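Local coordinates for protein Chymotrypsin/elastase isoinhibitor 1 (Ascaris suum, PDB 1EAI) that inhibits host serine proteases such as chymotrypsin and elastase and thereby defends the parasitic worm against them, at residues G16-C21 and M46-D51. Residues are numbered along the deposited sequence; the frame is centred on the assembly and turned at random.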
ATOM      1  N   GLY C  16     -12.865  -5.246   1.536  1.00 25.63           N
ATOM      2  CA  GLY C  16     -12.534  -6.431   2.353  1.00 23.90           C
ATOM      3  C   GLY C  16     -11.599  -7.388   1.627  1.00 26.93           C
ATOM      4  O   GLY C  16     -10.645  -6.911   1.105  1.00 27.97           O
ATOM      5  N   CYS C  17     -11.772  -8.735   1.634  1.00 28.49           N
ATOM      6  CA  CYS C  17     -10.849  -9.587   0.887  1.00 24.91           C
ATOM      7  C   CYS C  17     -11.517 -10.223  -0.320  1.00 27.01           C
ATOM      8  O   CYS C  17     -12.709 -10.410  -0.319  1.00 32.68           O
ATOM      9  CB  CYS C  17     -10.183 -10.681   1.756  1.00 24.80           C
ATOM     10  SG  CYS C  17      -9.534 -10.087   3.348  1.00 26.73           S
ATOM     11  N   GLU C  18     -10.733 -10.476  -1.350  1.00 27.17           N
ATOM     12  CA  GLU C  18     -11.002 -11.069  -2.648  1.00 27.18           C
ATOM     13  C   GLU C  18     -10.456 -12.515  -2.750  1.00 29.63           C
ATOM     14  O   GLU C  18      -9.453 -12.881  -2.085  1.00 23.96           O
ATOM     15  CB  GLU C  18     -10.408 -10.184  -3.789  1.00 23.52           C
ATOM     16  CG  GLU C  18     -10.964  -8.748  -4.009  1.00 21.93           C
ATOM     17  CD  GLU C  18     -10.575  -8.147  -5.362  1.00 26.53           C
ATOM     18  OE1 GLU C  18      -9.571  -8.452  -5.967  1.00 32.14           O
ATOM     19  OE2 GLU C  18     -11.367  -7.236  -5.887  1.00 23.21           O
ATOM     20  N   MET C  19     -11.052 -13.424  -3.610  1.00 32.07           N
ATOM     21  CA  MET C  19     -10.582 -14.824  -3.710  1.00 27.02           C
ATOM     22  C   MET C  19     -10.352 -15.252  -5.175  1.00 27.08           C
ATOM     23  O   MET C  19     -11.154 -14.834  -6.045  1.00 23.00           O
ATOM     24  CB  MET C  19     -11.658 -15.774  -3.170  1.00 26.20           C
ATOM     25  CG  MET C  19     -11.907 -15.716  -1.654  1.00 27.51           C
ATOM     26  SD  MET C  19     -13.313 -16.725  -1.040  1.00 32.34           S
ATOM     27  CE  MET C  19     -12.592 -18.380  -1.263  1.00 31.27           C
ATOM     28  N   LYS C  20      -9.255 -15.980  -5.498  1.00 26.50           N
ATOM     29  CA  LYS C  20      -9.120 -16.433  -6.897  1.00 28.33           C
ATOM     30  C   LYS C  20      -9.901 -17.757  -7.059  1.00 30.69           C
ATOM     31  O   LYS C  20     -10.257 -18.422  -6.068  1.00 27.59           O
ATOM     32  CB  LYS C  20      -7.750 -16.976  -7.184  1.00 34.97           C
ATOM     33  CG  LYS C  20      -6.589 -16.035  -7.146  1.00 42.66           C
ATOM     34  CD  LYS C  20      -6.340 -15.363  -8.471  1.00 51.46           C
ATOM     35  CE  LYS C  20      -5.017 -14.588  -8.524  1.00 59.23           C
ATOM     36  NZ  LYS C  20      -4.841 -13.647  -9.698  1.00 63.12           N
ATOM     37  N   CYS C  21     -10.123 -18.220  -8.302  1.00 32.46           N
ATOM     38  CA  CYS C  21     -10.771 -19.529  -8.450  1.00 35.84           C
ATOM     39  C   CYS C  21      -9.859 -20.564  -7.809  1.00 39.77           C
ATOM     40  O   CYS C  21      -8.668 -20.584  -8.162  1.00 41.88           O
ATOM     41  CB  CYS C  21     -10.857 -19.959  -9.923  1.00 33.09           C
ATOM     42  SG  CYS C  21     -12.085 -19.169 -10.948  1.00 33.86           S
ATOM     43  N   MET C  46     -18.735 -13.888  -6.639  1.00 27.27           N
ATOM     44  CA  MET C  46     -17.747 -13.619  -7.692  1.00 25.15           C
ATOM     45  C   MET C  46     -16.317 -14.096  -7.367  1.00 26.30           C
ATOM     46  O   MET C  46     -15.892 -14.176  -6.199  1.00 26.52           O
ATOM     47  CB  MET C  46     -17.777 -12.096  -8.023  1.00 25.47           C
ATOM     48  CG  MET C  46     -19.179 -11.538  -8.267  1.00 27.55           C
ATOM     49  SD  MET C  46     -19.925 -12.064  -9.852  1.00 30.71           S
ATOM     50  CE  MET C  46     -21.571 -11.355  -9.740  1.00 30.45           C
ATOM     51  N   ARG C  47     -15.472 -14.316  -8.363  1.00 26.37           N
ATOM     52  CA  ARG C  47     -14.047 -14.697  -8.110  1.00 27.89           C
ATOM     53  C   ARG C  47     -13.127 -14.039  -9.168  1.00 26.45           C
ATOM     54  O   ARG C  47     -13.615 -13.625 -10.232  1.00 23.31           O
ATOM     55  CB  ARG C  47     -13.758 -16.202  -8.313  1.00 28.60           C
ATOM     56  CG  ARG C  47     -14.377 -17.231  -7.392  1.00 27.47           C
ATOM     57  CD  ARG C  47     -13.714 -17.291  -6.019  1.00 29.22           C
ATOM     58  NE  ARG C  47     -14.900 -17.150  -5.280  1.00 34.32           N
ATOM     59  CZ  ARG C  47     -15.473 -17.958  -4.474  1.00 38.02           C
ATOM     60  NH1 ARG C  47     -14.857 -19.043  -4.100  1.00 41.96           N
ATOM     61  NH2 ARG C  47     -16.675 -17.591  -4.034  1.00 37.33           N
ATOM     62  N   ARG C  48     -11.821 -13.949  -8.897  1.00 27.55           N
ATOM     63  CA  ARG C  48     -10.826 -13.387  -9.861  1.00 28.09           C
ATOM     64  C   ARG C  48     -10.109 -14.470 -10.714  1.00 31.54           C
ATOM     65  O   ARG C  48      -9.743 -15.536 -10.172  1.00 33.33           O
ATOM     66  CB  ARG C  48      -9.687 -12.637  -9.142  1.00 23.77           C
ATOM     67  CG  ARG C  48     -10.025 -11.238  -8.621  1.00 23.15           C
ATOM     68  CD  ARG C  48     -10.107 -10.085  -9.630  1.00 25.26           C
ATOM     69  NE  ARG C  48     -10.520  -8.821  -8.999  1.00 26.77           N
ATOM     70  CZ  ARG C  48     -11.001  -7.771  -9.670  1.00 27.23           C
ATOM     71  NH1 ARG C  48     -11.136  -7.827 -11.009  1.00 24.93           N
ATOM     72  NH2 ARG C  48     -11.331  -6.642  -9.006  1.00 25.85           N
ATOM     73  N   THR C  49      -9.885 -14.189 -12.022  1.00 31.83           N
ATOM     74  CA  THR C  49      -9.098 -15.038 -12.912  1.00 31.73           C
ATOM     75  C   THR C  49      -7.597 -14.762 -12.740  1.00 37.25           C
ATOM     76  O   THR C  49      -7.201 -13.846 -12.032  1.00 35.66           O
ATOM     77  CB  THR C  49      -9.492 -14.920 -14.391  1.00 29.13           C
ATOM     78  OG1 THR C  49      -9.091 -13.692 -15.010  1.00 31.29           O
ATOM     79  CG2 THR C  49     -11.002 -14.993 -14.455  1.00 28.93           C
ATOM     80  N   ASN C  50      -6.744 -15.493 -13.470  1.00 41.79           N
ATOM     81  CA  ASN C  50      -5.290 -15.312 -13.382  1.00 44.67           C
ATOM     82  C   ASN C  50      -4.713 -14.048 -13.975  1.00 41.56           C
ATOM     83  O   ASN C  50      -3.644 -13.643 -13.623  1.00 42.43           O
ATOM     84  CB  ASN C  50      -4.514 -16.567 -13.830  1.00 50.27           C
ATOM     85  CG  ASN C  50      -4.772 -17.728 -12.854  1.00 56.73           C
ATOM     86  OD1 ASN C  50      -4.617 -17.597 -11.613  1.00 57.04           O
ATOM     87  ND2 ASN C  50      -5.248 -18.864 -13.394  1.00 59.08           N
ATOM     88  N   ASP C  51      -5.473 -13.582 -14.904  1.00 41.24           N
ATOM     89  CA  ASP C  51      -5.533 -12.488 -15.818  1.00 41.43           C
ATOM     90  C   ASP C  51      -6.206 -11.250 -15.203  1.00 34.43           C
ATOM     91  O   ASP C  51      -6.361 -10.239 -15.840  1.00 33.39           O
ATOM     92  CB  ASP C  51      -6.729 -13.194 -16.441  1.00 50.42           C
ATOM     93  CG  ASP C  51      -7.019 -13.031 -17.865  1.00 59.24           C
ATOM     94  OD1 ASP C  51      -6.253 -12.523 -18.675  1.00 61.18           O
ATOM     95  OD2 ASP C  51      -8.202 -13.580 -18.105  1.00 64.07           O
TER
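Glu18 and Arg48 form a side-on salt bridge in which two guanidinium nitrogens each take one carboxylate oxygen: Arg48 NE lies 3.2 Å from Glu18 OE1, and Arg48 NH2 lies 3.2 Å from Glu18 OE2. Both oxygens sit close to the guanidinium plane, yet the pair is not coplanar, since the two flat groups are turned 48° apart. NH2 meets OE2 on its syn side, slightly out of the carboxylate plane, whereas NE comes at OE1 from above it, 43° out of plane. A bend at chi2 (-76°) of Arg48 brings its NE edge round to the extended Glu18 chain.

Next to this pair, the backbones join through Arg48, whose N donates to Met19 O at 3.1 Å, nearly straight, while its O accepts Cys21 N at 3.3 Å. Both bonds flank Lys20, which is the pattern of a single parallel bridge. Strand 46-48 is thus held from two directions, because Arg47 pairs by its backbone with Ile55 in the antiparallel hairpin of this small, disulfide-rich TIL domain, and the loop after strand 10-12 attaches through Arg48. The reactive bond, Leu31-Met32, lies elsewhere.

The Arg47 and Met19 side chains extend alongside one another in a common direction. Met19 CE approaches Arg47 NH1 at 3.7 Å, and SD sits over one guanidinium face, displaced from its centre. Arg47 NE turns back to Met46 O at 3.3 Å, approaching from above the carbonyl plane although Met46 O lies close to the guanidinium plane, consistent with limiting the group's rotation. At the exposed end, Lys20 NZ makes a weak bond to Thr49 O (3.3 Å).

The ionic pair has further direct partners: Cys40 N also donates to Glu18 OE2, and Glu9 forms a second salt bridge with Arg48 NH2. Disulfides to Cys29 and Cys60 anchor Cys17 and Cys21.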